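Local coordinates for protein peroxisomal acyl-coenzyme A oxidase 1 (Arabidopsis thaliana, PDB 1W07) that catalyses the FAD-dependent oxidation of long- and medium-chain acyl-CoAs to 2-trans-enoyl-CoAs in peroxisomes, passing the electrons to oxygen to give hydrogen peroxide, at residues S297-I302 with D390-C395; N332-L337 with R396-G401. The protein carries 1 engineered substitution. All coordinates share one frame; numbering follows the deposited sequence.

Interaction 1 (S297-I302 with D390-C395)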
ATOM      1  N   SER B 297      -9.747  -1.600 -12.229  1.00 11.58           N
ATOM      2  CA  SER B 297      -9.538  -1.779 -13.667  1.00 10.89           C
ATOM      3  C   SER B 297      -8.504  -0.785 -14.197  1.00 11.81           C
ATOM      4  O   SER B 297      -7.755  -1.114 -15.117  1.00 10.00           O
ATOM      5  CB  SER B 297     -10.850  -1.584 -14.436  1.00 13.72           C
ATOM      6  OG  SER B 297     -11.369  -0.265 -14.287  1.00 13.57           O
ATOM      7  N   ARG B 298      -8.444   0.425 -13.637  1.00 11.22           N
ATOM      8  CA  ARG B 298      -7.472   1.398 -14.140  1.00 12.52           C
ATOM      9  C   ARG B 298      -6.072   0.881 -13.836  1.00 13.37           C
ATOM     10  O   ARG B 298      -5.208   0.857 -14.723  1.00 13.20           O
ATOM     11  CB  ARG B 298      -7.651   2.772 -13.487  1.00 12.11           C
ATOM     12  CG  ARG B 298      -8.920   3.521 -13.898  1.00 15.01           C
ATOM     13  CD  ARG B 298      -9.140   4.782 -13.036  1.00 14.70           C
ATOM     14  NE  ARG B 298      -8.131   5.803 -13.290  1.00 14.99           N
ATOM     15  CZ  ARG B 298      -8.182   7.049 -12.827  1.00 17.68           C
ATOM     16  NH1 ARG B 298      -9.186   7.444 -12.052  1.00 12.81           N
ATOM     17  NH2 ARG B 298      -7.245   7.928 -13.178  1.00 18.80           N
ATOM     18  N   ALA B 299      -5.852   0.466 -12.584  1.00  9.48           N
ATOM     19  CA  ALA B 299      -4.554  -0.034 -12.165  1.00 10.45           C
ATOM     20  C   ALA B 299      -4.152  -1.274 -12.956  1.00 10.51           C
ATOM     21  O   ALA B 299      -3.024  -1.367 -13.431  1.00 10.89           O
ATOM     22  CB  ALA B 299      -4.565  -0.339 -10.642  1.00  8.92           C
ATOM     23  N   VAL B 300      -5.074  -2.221 -13.102  1.00 11.14           N
ATOM     24  CA  VAL B 300      -4.818  -3.464 -13.853  1.00 10.41           C
ATOM     25  C   VAL B 300      -4.504  -3.170 -15.338  1.00 11.82           C
ATOM     26  O   VAL B 300      -3.658  -3.838 -15.943  1.00 13.15           O
ATOM     27  CB  VAL B 300      -6.040  -4.422 -13.762  1.00 12.36           C
ATOM     28  CG1 VAL B 300      -5.915  -5.573 -14.780  1.00 13.63           C
ATOM     29  CG2 VAL B 300      -6.149  -4.963 -12.321  1.00 10.93           C
ATOM     30  N   CYS B 301      -5.184  -2.186 -15.919  1.00 10.86           N
ATOM     31  CA  CYS B 301      -4.948  -1.826 -17.315  1.00  9.38           C
ATOM     32  C   CYS B 301      -3.493  -1.366 -17.450  1.00 10.91           C
ATOM     33  O   CYS B 301      -2.784  -1.772 -18.368  1.00  9.87           O
ATOM     34  CB  CYS B 301      -5.895  -0.697 -17.717  1.00 11.73           C
ATOM     35  SG  CYS B 301      -5.716  -0.061 -19.412  1.00 16.78           S
ATOM     36  N   ILE B 302      -3.040  -0.540 -16.509  1.00 12.10           N
ATOM     37  CA  ILE B 302      -1.677  -0.023 -16.542  1.00 11.26           C
ATOM     38  C   ILE B 302      -0.649  -1.134 -16.378  1.00 11.46           C
ATOM     39  O   ILE B 302       0.287  -1.255 -17.173  1.00 11.83           O
ATOM     40  CB  ILE B 302      -1.474   1.061 -15.447  1.00 12.59           C
ATOM     41  CG1 ILE B 302      -2.409   2.252 -15.733  1.00 10.38           C
ATOM     42  CG2 ILE B 302      -0.021   1.520 -15.430  1.00 16.16           C
ATOM     43  CD1 ILE B 302      -2.496   3.306 -14.600  1.00  9.91           C
ATOM     44  N   ASP B 390      -5.486  -2.743  -2.006  1.00 11.06           N
ATOM     45  CA  ASP B 390      -4.292  -3.577  -2.040  1.00 12.52           C
ATOM     46  C   ASP B 390      -3.920  -3.882  -3.501  1.00 12.02           C
ATOM     47  O   ASP B 390      -2.744  -3.871  -3.855  1.00 10.20           O
ATOM     48  CB  ASP B 390      -4.519  -4.893  -1.291  1.00 16.94           C
ATOM     49  CG  ASP B 390      -4.710  -4.703   0.209  1.00 25.22           C
ATOM     50  OD1 ASP B 390      -4.284  -3.662   0.779  1.00 22.62           O
ATOM     51  OD2 ASP B 390      -5.274  -5.630   0.819  1.00 25.04           O
ATOM     52  N   GLY B 391      -4.925  -4.142  -4.341  1.00  9.44           N
ATOM     53  CA  GLY B 391      -4.677  -4.456  -5.742  1.00 12.08           C
ATOM     54  C   GLY B 391      -3.985  -3.347  -6.517  1.00 10.93           C
ATOM     55  O   GLY B 391      -3.151  -3.611  -7.404  1.00 11.84           O
ATOM     56  N   ILE B 392      -4.327  -2.100  -6.202  1.00 10.54           N
ATOM     57  CA  ILE B 392      -3.738  -0.951  -6.874  1.00 11.69           C
ATOM     58  C   ILE B 392      -2.265  -0.840  -6.517  1.00 14.01           C
ATOM     59  O   ILE B 392      -1.444  -0.590  -7.398  1.00 13.65           O
ATOM     60  CB  ILE B 392      -4.432   0.369  -6.476  1.00 14.87           C
ATOM     61  CG1 ILE B 392      -5.868   0.376  -6.995  1.00  9.46           C
ATOM     62  CG2 ILE B 392      -3.628   1.582  -7.027  1.00 10.26           C
ATOM     63  CD1 ILE B 392      -6.686   1.527  -6.457  1.00 14.83           C
ATOM     64  N   GLU B 393      -1.926  -1.009  -5.236  1.00 11.96           N
ATOM     65  CA  GLU B 393      -0.534  -0.931  -4.821  1.00 14.37           C
ATOM     66  C   GLU B 393       0.257  -2.099  -5.403  1.00 15.66           C
ATOM     67  O   GLU B 393       1.436  -1.958  -5.744  1.00 15.08           O
ATOM     68  CB  GLU B 393      -0.413  -0.898  -3.280  1.00 15.04           C
ATOM     69  CG  GLU B 393       1.013  -1.189  -2.760  1.00 19.65           C
ATOM     70  CD  GLU B 393       2.095  -0.267  -3.336  1.00 25.46           C
ATOM     71  OE1 GLU B 393       3.300  -0.591  -3.200  1.00 25.91           O
ATOM     72  OE2 GLU B 393       1.759   0.793  -3.906  1.00 23.58           O
ATOM     73  N   GLU B 394      -0.385  -3.255  -5.519  1.00 15.53           N
ATOM     74  CA  GLU B 394       0.283  -4.428  -6.077  1.00 15.14           C
ATOM     75  C   GLU B 394       0.565  -4.201  -7.566  1.00 13.03           C
ATOM     76  O   GLU B 394       1.578  -4.676  -8.102  1.00 12.96           O
ATOM     77  CB  GLU B 394      -0.589  -5.662  -5.896  1.00 12.16           C
ATOM     78  CG  GLU B 394      -0.013  -6.942  -6.492  1.00 21.04           C
ATOM     79  CD  GLU B 394       1.277  -7.444  -5.813  1.00 23.41           C
ATOM     80  OE1 GLU B 394       1.830  -8.436  -6.318  1.00 28.49           O
ATOM     81  OE2 GLU B 394       1.736  -6.873  -4.800  1.00 23.03           O
ATOM     82  N   CYS B 395      -0.312  -3.466  -8.242  1.00 13.89           N
ATOM     83  CA  CYS B 395      -0.086  -3.198  -9.656  1.00 12.28           C
ATOM     84  C   CYS B 395       1.116  -2.288  -9.781  1.00 11.46           C
ATOM     85  O   CYS B 395       1.846  -2.358 -10.771  1.00 10.00           O
ATOM     86  CB  CYS B 395      -1.314  -2.549 -10.297  1.00  9.60           C
ATOM     87  SG  CYS B 395      -2.675  -3.693 -10.626  1.00 15.89           S
TER
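Ala299 and Cys395 account for most of the surface buried here, and each directs its CB at the opposing helix. The methyl of Ala299 lies 3.8 Å from Cys395 SG, and it also rests on the backbone of the other helix, with Ala299 CB 3.9 Å from Ile392 CA. That second distance shows how little separates the two helices: their CA atoms are nearest at Ala299 and Ile392, 5.4 Å apart, and the local axes close to 8.8 Å. The axes run nearly parallel, 18° between their N-to-C directions. Ile392 meets the methyl from the flank with its CG1 branch, Ile392 CG1 standing 3.9 Å from Ala299 CB.

The pair belongs to the helical C-alpha1 domain of the acyl-CoA oxidase fold, where helix 278-309 and helix 370-398 pack side by side. Helix 328-363 closes one flank, reaching Val300 through Leu334 and Leu337, while Phe414 and Tyr417 of helix 410-417 lie against Ile392.

Cys395 has its SG anti to the carbonyl carbon (chi1 -76°), a turn that lays the sulfur against the backbone of helix 278-309: Cys395 SG is 3.7 Å from Ala299 O and equally far from Val300 N. From the side, the CG2 branch of Val300 adds a looser apolar contact, with Val300 CG2 4.1 Å from Cys395 SG.

Interaction 2 (N332-L337 with R396-G401). With FAD (flavin-adenine dinucleotide), chain C.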
ATOM      1  N   ASN B 332       0.131 -14.692 -11.702  1.00 11.38           N
ATOM      2  CA  ASN B 332      -0.499 -15.034 -10.427  1.00 12.59           C
ATOM      3  C   ASN B 332      -0.758 -13.791  -9.581  1.00 14.05           C
ATOM      4  O   ASN B 332      -1.610 -13.800  -8.697  1.00 16.54           O
ATOM      5  CB  ASN B 332       0.394 -16.008  -9.654  1.00 11.72           C
ATOM      6  CG  ASN B 332      -0.270 -16.538  -8.394  1.00 16.28           C
ATOM      7  OD1 ASN B 332      -1.375 -17.075  -8.445  1.00 15.83           O
ATOM      8  ND2 ASN B 332       0.400 -16.382  -7.255  1.00 13.43           N
ATOM      9  N   ARG B 333      -0.023 -12.720  -9.853  1.00 15.68           N
ATOM     10  CA  ARG B 333      -0.209 -11.480  -9.097  1.00 17.09           C
ATOM     11  C   ARG B 333      -1.178 -10.524  -9.812  1.00 16.73           C
ATOM     12  O   ARG B 333      -1.973  -9.824  -9.171  1.00 15.18           O
ATOM     13  CB  ARG B 333       1.148 -10.785  -8.896  1.00 18.17           C
ATOM     14  CG  ARG B 333       2.115 -11.560  -7.990  1.00 16.03           C
ATOM     15  CD  ARG B 333       3.572 -11.178  -8.261  1.00 15.56           C
ATOM     16  NE  ARG B 333       3.866  -9.805  -7.875  1.00 21.03           N
ATOM     17  CZ  ARG B 333       4.970  -9.149  -8.229  1.00 21.93           C
ATOM     18  NH1 ARG B 333       5.889  -9.738  -8.986  1.00 23.42           N
ATOM     19  NH2 ARG B 333       5.162  -7.897  -7.824  1.00 21.76           N
ATOM     20  N   LEU B 334      -1.123 -10.527 -11.140  1.00 15.12           N
ATOM     21  CA  LEU B 334      -1.938  -9.634 -11.960  1.00 12.80           C
ATOM     22  C   LEU B 334      -3.293 -10.166 -12.403  1.00 13.47           C
ATOM     23  O   LEU B 334      -4.296  -9.471 -12.282  1.00 14.68           O
ATOM     24  CB  LEU B 334      -1.130  -9.233 -13.201  1.00 12.40           C
ATOM     25  CG  LEU B 334      -1.845  -8.441 -14.311  1.00 12.26           C
ATOM     26  CD1 LEU B 334      -2.209  -7.050 -13.820  1.00 11.63           C
ATOM     27  CD2 LEU B 334      -0.923  -8.355 -15.516  1.00 14.51           C
ATOM     28  N   PHE B 335      -3.318 -11.394 -12.926  1.00  9.82           N
ATOM     29  CA  PHE B 335      -4.564 -11.971 -13.417  1.00 11.94           C
ATOM     30  C   PHE B 335      -5.679 -12.080 -12.375  1.00 12.45           C
ATOM     31  O   PHE B 335      -6.850 -11.918 -12.711  1.00 15.07           O
ATOM     32  CB  PHE B 335      -4.286 -13.324 -14.079  1.00 12.15           C
ATOM     33  CG  PHE B 335      -3.514 -13.214 -15.379  1.00 13.24           C
ATOM     34  CD1 PHE B 335      -3.149 -14.369 -16.071  1.00 16.15           C
ATOM     35  CD2 PHE B 335      -3.152 -11.974 -15.913  1.00 13.69           C
ATOM     36  CE1 PHE B 335      -2.439 -14.292 -17.265  1.00 14.53           C
ATOM     37  CE2 PHE B 335      -2.434 -11.884 -17.121  1.00 11.98           C
ATOM     38  CZ  PHE B 335      -2.080 -13.055 -17.794  1.00 14.46           C
ATOM     39  N   PRO B 336      -5.338 -12.364 -11.107  1.00 13.86           N
ATOM     40  CA  PRO B 336      -6.408 -12.436 -10.107  1.00 12.98           C
ATOM     41  C   PRO B 336      -7.026 -11.035  -9.950  1.00 14.82           C
ATOM     42  O   PRO B 336      -8.226 -10.900  -9.702  1.00 15.02           O
ATOM     43  CB  PRO B 336      -5.669 -12.912  -8.854  1.00 14.88           C
ATOM     44  CG  PRO B 336      -4.585 -13.807  -9.435  1.00 15.10           C
ATOM     45  CD  PRO B 336      -4.093 -12.955 -10.590  1.00 12.83           C
ATOM     46  N   LEU B 337      -6.219  -9.984 -10.117  1.00 12.21           N
ATOM     47  CA  LEU B 337      -6.739  -8.610 -10.007  1.00 10.63           C
ATOM     48  C   LEU B 337      -7.592  -8.240 -11.223  1.00 14.13           C
ATOM     49  O   LEU B 337      -8.580  -7.496 -11.118  1.00 12.95           O
ATOM     50  CB  LEU B 337      -5.586  -7.624  -9.863  1.00 11.51           C
ATOM     51  CG  LEU B 337      -4.693  -7.827  -8.620  1.00  8.75           C
ATOM     52  CD1 LEU B 337      -3.656  -6.726  -8.602  1.00 15.01           C
ATOM     53  CD2 LEU B 337      -5.537  -7.810  -7.347  1.00 15.46           C
ATOM     54  N   ARG B 396       1.334  -1.436  -8.780  1.00 11.91           N
ATOM     55  CA  ARG B 396       2.477  -0.544  -8.841  1.00 14.48           C
ATOM     56  C   ARG B 396       3.759  -1.377  -8.732  1.00 14.94           C
ATOM     57  O   ARG B 396       4.702  -1.171  -9.500  1.00 15.29           O
ATOM     58  CB  ARG B 396       2.401   0.515  -7.734  1.00 16.63           C
ATOM     59  CG  ARG B 396       3.433   1.637  -7.882  1.00 17.66           C
ATOM     60  CD  ARG B 396       3.488   2.481  -6.629  1.00 19.66           C
ATOM     61  NE  ARG B 396       3.955   1.668  -5.511  1.00 15.92           N
ATOM     62  CZ  ARG B 396       5.195   1.203  -5.394  1.00 17.06           C
ATOM     63  NH1 ARG B 396       6.119   1.496  -6.307  1.00 16.51           N
ATOM     64  NH2 ARG B 396       5.502   0.411  -4.384  1.00 12.53           N
ATOM     65  N   LYS B 397       3.788  -2.339  -7.805  1.00 11.27           N
ATOM     66  CA  LYS B 397       4.959  -3.188  -7.632  1.00 15.21           C
ATOM     67  C   LYS B 397       5.196  -4.039  -8.880  1.00 14.92           C
ATOM     68  O   LYS B 397       6.335  -4.390  -9.207  1.00 14.42           O
ATOM     69  CB  LYS B 397       4.789  -4.110  -6.416  1.00 15.78           C
ATOM     70  CG  LYS B 397       4.767  -3.382  -5.068  1.00 17.63           C
ATOM     71  CD  LYS B 397       5.116  -4.353  -3.937  1.00 20.68           C
ATOM     72  CE  LYS B 397       5.194  -3.636  -2.589  1.00 21.78           C
ATOM     73  NZ  LYS B 397       3.859  -3.181  -2.109  1.00 20.44           N
ATOM     74  N   LEU B 398       4.116  -4.387  -9.570  1.00 13.16           N
ATOM     75  CA  LEU B 398       4.222  -5.189 -10.781  1.00 13.40           C
ATOM     76  C   LEU B 398       4.958  -4.430 -11.888  1.00 15.11           C
ATOM     77  O   LEU B 398       5.441  -5.035 -12.850  1.00 13.28           O
ATOM     78  CB  LEU B 398       2.824  -5.603 -11.259  1.00 12.84           C
ATOM     79  CG  LEU B 398       2.194  -6.726 -10.422  1.00 17.61           C
ATOM     80  CD1 LEU B 398       0.720  -6.869 -10.756  1.00 18.26           C
ATOM     81  CD2 LEU B 398       2.936  -8.025 -10.692  1.00 16.96           C
ATOM     82  N   CYS B 399       5.043  -3.105 -11.751  1.00 14.65           N
ATOM     83  CA  CYS B 399       5.724  -2.281 -12.747  1.00 16.04           C
ATOM     84  C   CYS B 399       7.185  -2.008 -12.338  1.00 15.82           C
ATOM     85  O   CYS B 399       7.852  -1.150 -12.911  1.00 15.21           O
ATOM     86  CB  CYS B 399       4.976  -0.955 -12.954  1.00 15.59           C
ATOM     87  SG  CYS B 399       3.477  -1.069 -13.863  1.00 16.43           S
ATOM     88  N   GLY B 400       7.688  -2.761 -11.362  1.00 16.62           N
ATOM     89  CA  GLY B 400       9.067  -2.597 -10.932  1.00 16.22           C
ATOM     90  C   GLY B 400       9.471  -1.174 -10.570  1.00 16.29           C
ATOM     91  O   GLY B 400       8.655  -0.395 -10.087  1.00 15.17           O
ATOM     92  N   GLY B 401      10.733  -0.824 -10.802  1.00 13.89           N
ATOM     93  CA  GLY B 401      11.215   0.508 -10.480  1.00 13.97           C
ATOM     94  C   GLY B 401      10.419   1.674 -11.041  1.00 14.99           C
ATOM     95  O   GLY B 401      10.079   2.610 -10.304  1.00 15.53           O
TER
HETATM   96  PA  FAD C1660      11.989  -5.629 -13.389  1.00 21.64           P
HETATM   97  O1A FAD C1660      13.107  -6.539 -13.049  1.00 24.42           O
HETATM   98  O2A FAD C1660      11.870  -5.134 -14.780  1.00 17.34           O
HETATM   99  O5B FAD C1660      10.611  -6.330 -12.941  1.00 22.19           O
HETATM  100  C5B FAD C1660       9.339  -5.796 -13.322  1.00 19.47           C
HETATM  101  C4B FAD C1660       8.244  -6.836 -13.065  1.00 19.76           C
HETATM  102  O4B FAD C1660       8.654  -8.043 -13.742  1.00 15.69           O
HETATM  103  C3B FAD C1660       8.162  -7.185 -11.576  1.00 16.85           C
HETATM  104  O3B FAD C1660       6.855  -7.679 -11.269  1.00 18.44           O
HETATM  105  C2B FAD C1660       9.201  -8.298 -11.456  1.00 17.50           C
HETATM  106  O2B FAD C1660       8.868  -9.150 -10.357  1.00 17.74           O
HETATM  107  C1B FAD C1660       8.904  -9.056 -12.753  1.00 15.32           C
HETATM  108  N9A FAD C1660      10.054  -9.891 -13.160  1.00 19.44           N
HETATM  109  C8A FAD C1660      11.188  -9.447 -13.706  1.00 21.05           C
HETATM  110  N7A FAD C1660      11.993 -10.473 -13.968  1.00 18.63           N
HETATM  111  C5A FAD C1660      11.362 -11.584 -13.595  1.00 20.55           C
HETATM  112  C6A FAD C1660      11.705 -12.929 -13.632  1.00 19.52           C
HETATM  113  N6A FAD C1660      12.864 -13.320 -14.150  1.00 21.18           N
HETATM  114  N1A FAD C1660      10.783 -13.868 -13.153  1.00 22.83           N
HETATM  115  C2A FAD C1660       9.547 -13.434 -12.655  1.00 19.60           C
HETATM  116  N3A FAD C1660       9.261 -12.143 -12.632  1.00 20.43           N
HETATM  117  C4A FAD C1660      10.126 -11.221 -13.083  1.00 19.44           C
HETATM  118  N1  FAD C1660      19.911   1.800  -9.679  1.00 13.38           N
HETATM  119  C2  FAD C1660      21.252   2.202  -9.717  1.00 18.64           C
HETATM  120  O2  FAD C1660      22.007   1.747 -10.571  1.00 19.46           O
HETATM  121  N3  FAD C1660      21.701   3.164  -8.801  1.00 15.09           N
HETATM  122  C4  FAD C1660      20.814   3.723  -7.871  1.00 20.12           C
HETATM  123  O4  FAD C1660      21.216   4.571  -7.077  1.00 20.62           O
HETATM  124  C4X FAD C1660      19.485   3.319  -7.843  1.00 17.01           C
HETATM  125  N5  FAD C1660      18.576   3.919  -6.959  1.00 17.67           N
HETATM  126  C5X FAD C1660      17.227   3.542  -6.946  1.00 13.91           C
HETATM  127  C6  FAD C1660      16.313   4.238  -6.163  1.00  7.99           C
HETATM  128  C7  FAD C1660      14.950   3.963  -6.270  1.00 13.11           C
HETATM  129  C7M FAD C1660      13.960   4.777  -5.433  1.00 10.62           C
HETATM  130  C8  FAD C1660      14.504   2.981  -7.156  1.00 13.47           C
HETATM  131  C8M FAD C1660      13.010   2.685  -7.336  1.00 11.11           C
HETATM  132  C9  FAD C1660      15.425   2.276  -7.924  1.00 14.89           C
HETATM  133  C9A FAD C1660      16.789   2.550  -7.826  1.00 12.03           C
HETATM  134  N10 FAD C1660      17.707   1.913  -8.671  1.00 14.57           N
HETATM  135  C10 FAD C1660      19.035   2.356  -8.739  1.00 16.03           C
HETATM  136  C1' FAD C1660      17.269   0.819  -9.572  1.00 16.49           C
HETATM  137  C2' FAD C1660      17.070  -0.450  -8.736  1.00 17.93           C
HETATM  138  O2' FAD C1660      18.254  -0.711  -7.976  1.00 22.28           O
HETATM  139  C3' FAD C1660      16.721  -1.702  -9.548  1.00 22.00           C
HETATM  140  O3' FAD C1660      17.731  -1.941 -10.533  1.00 26.03           O
HETATM  141  C4' FAD C1660      15.360  -1.593 -10.239  1.00 20.10           C
HETATM  142  O4' FAD C1660      14.389  -0.991  -9.380  1.00 19.62           O
HETATM  143  C5' FAD C1660      14.878  -2.984 -10.650  1.00 20.94           C
HETATM  144  O5' FAD C1660      13.514  -2.912 -11.063  1.00 24.70           O
HETATM  145  P   FAD C1660      13.095  -3.173 -12.593  1.00 22.99           P
HETATM  146  O1P FAD C1660      12.406  -1.956 -13.075  1.00 24.21           O
HETATM  147  O2P FAD C1660      14.274  -3.667 -13.340  1.00 22.72           O
HETATM  148  O3P FAD C1660      12.018  -4.354 -12.409  1.00 23.70           O
HETATM  149  O   HOH W   1       7.669  -6.628  -8.093  1.00 15.76           O
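Van der Waals packing centres on Leu398, whose two methyls divide between neighbouring residues of helix 328-363. Its CD2 sits over the centre of one face of the Arg333 guanidinium, 3.3 Å above the plane, with Leu398 CD2 3.4 Å from Arg333 CZ. The bend at CG-CD (chi3 67°) brings the guanidinium back over the methyl that also touches Arg333 CB, as the two side chains pass in opposite directions. The other methyl makes an apolar contact at the backbone end of Leu334, Leu398 CD1 lying 3.9 Å from Leu334 CB.

The polar links run through the arginine. Water 1 lies at the edge of the guanidinium and in its plane; it accepts from Arg333 NH2 at 2.8 Å and donates to Lys397 O, joining the two segments indirectly. Arg333 NE has its own partner in Glu394, one turn back on the helix of Leu398. Lys397 sends its amine away from this contact, to Glu393.

Cofactor contacts form the third kind. Arg333 NH1 gives two weak hydrogen bonds to the adenosine ribose, to FAD O2B at 3.3 Å and to FAD O3B at 3.2 Å. Further along, Gly401 N donates to the phosphate oxygen FAD O1P at 3.0 Å, with an N-H...O angle of 142°. Gly400, at positive phi (53°), brings its CA within 3.7 Å of FAD O3P. Ribose and pyrophosphate thus rest on the C-terminal part of helix 370-398 and the Gly400-Gly401 pair that follows, in an FAD site shared with Gln330, Arg310 and, from the second subunit, Ser144, Thr422 and Asp426.

In the fold
Both contacts use helix 370-398 and lie in the C-alpha1 domain, their centres about 7 Å apart. Interaction 1 is wholly buried, nearer the centre of the chain, and the small side chains of Ala299 and Cys395 are consistent with its close approach to helix 278-309. Interaction 2 is partly buried, sits at the C-terminal part of the shared helix against helix 328-363, and mixes leucine packing with a charged group, water and cofactor. Leu337 joins them by packing, with Leu337 CB 3.7 Å from Val300 CG2 and Leu337 CD1 3.8 Å from Cys395 SG. The polar link is a salt bridge, Glu394 OE1 lying 2.9 Å from Arg333 NE.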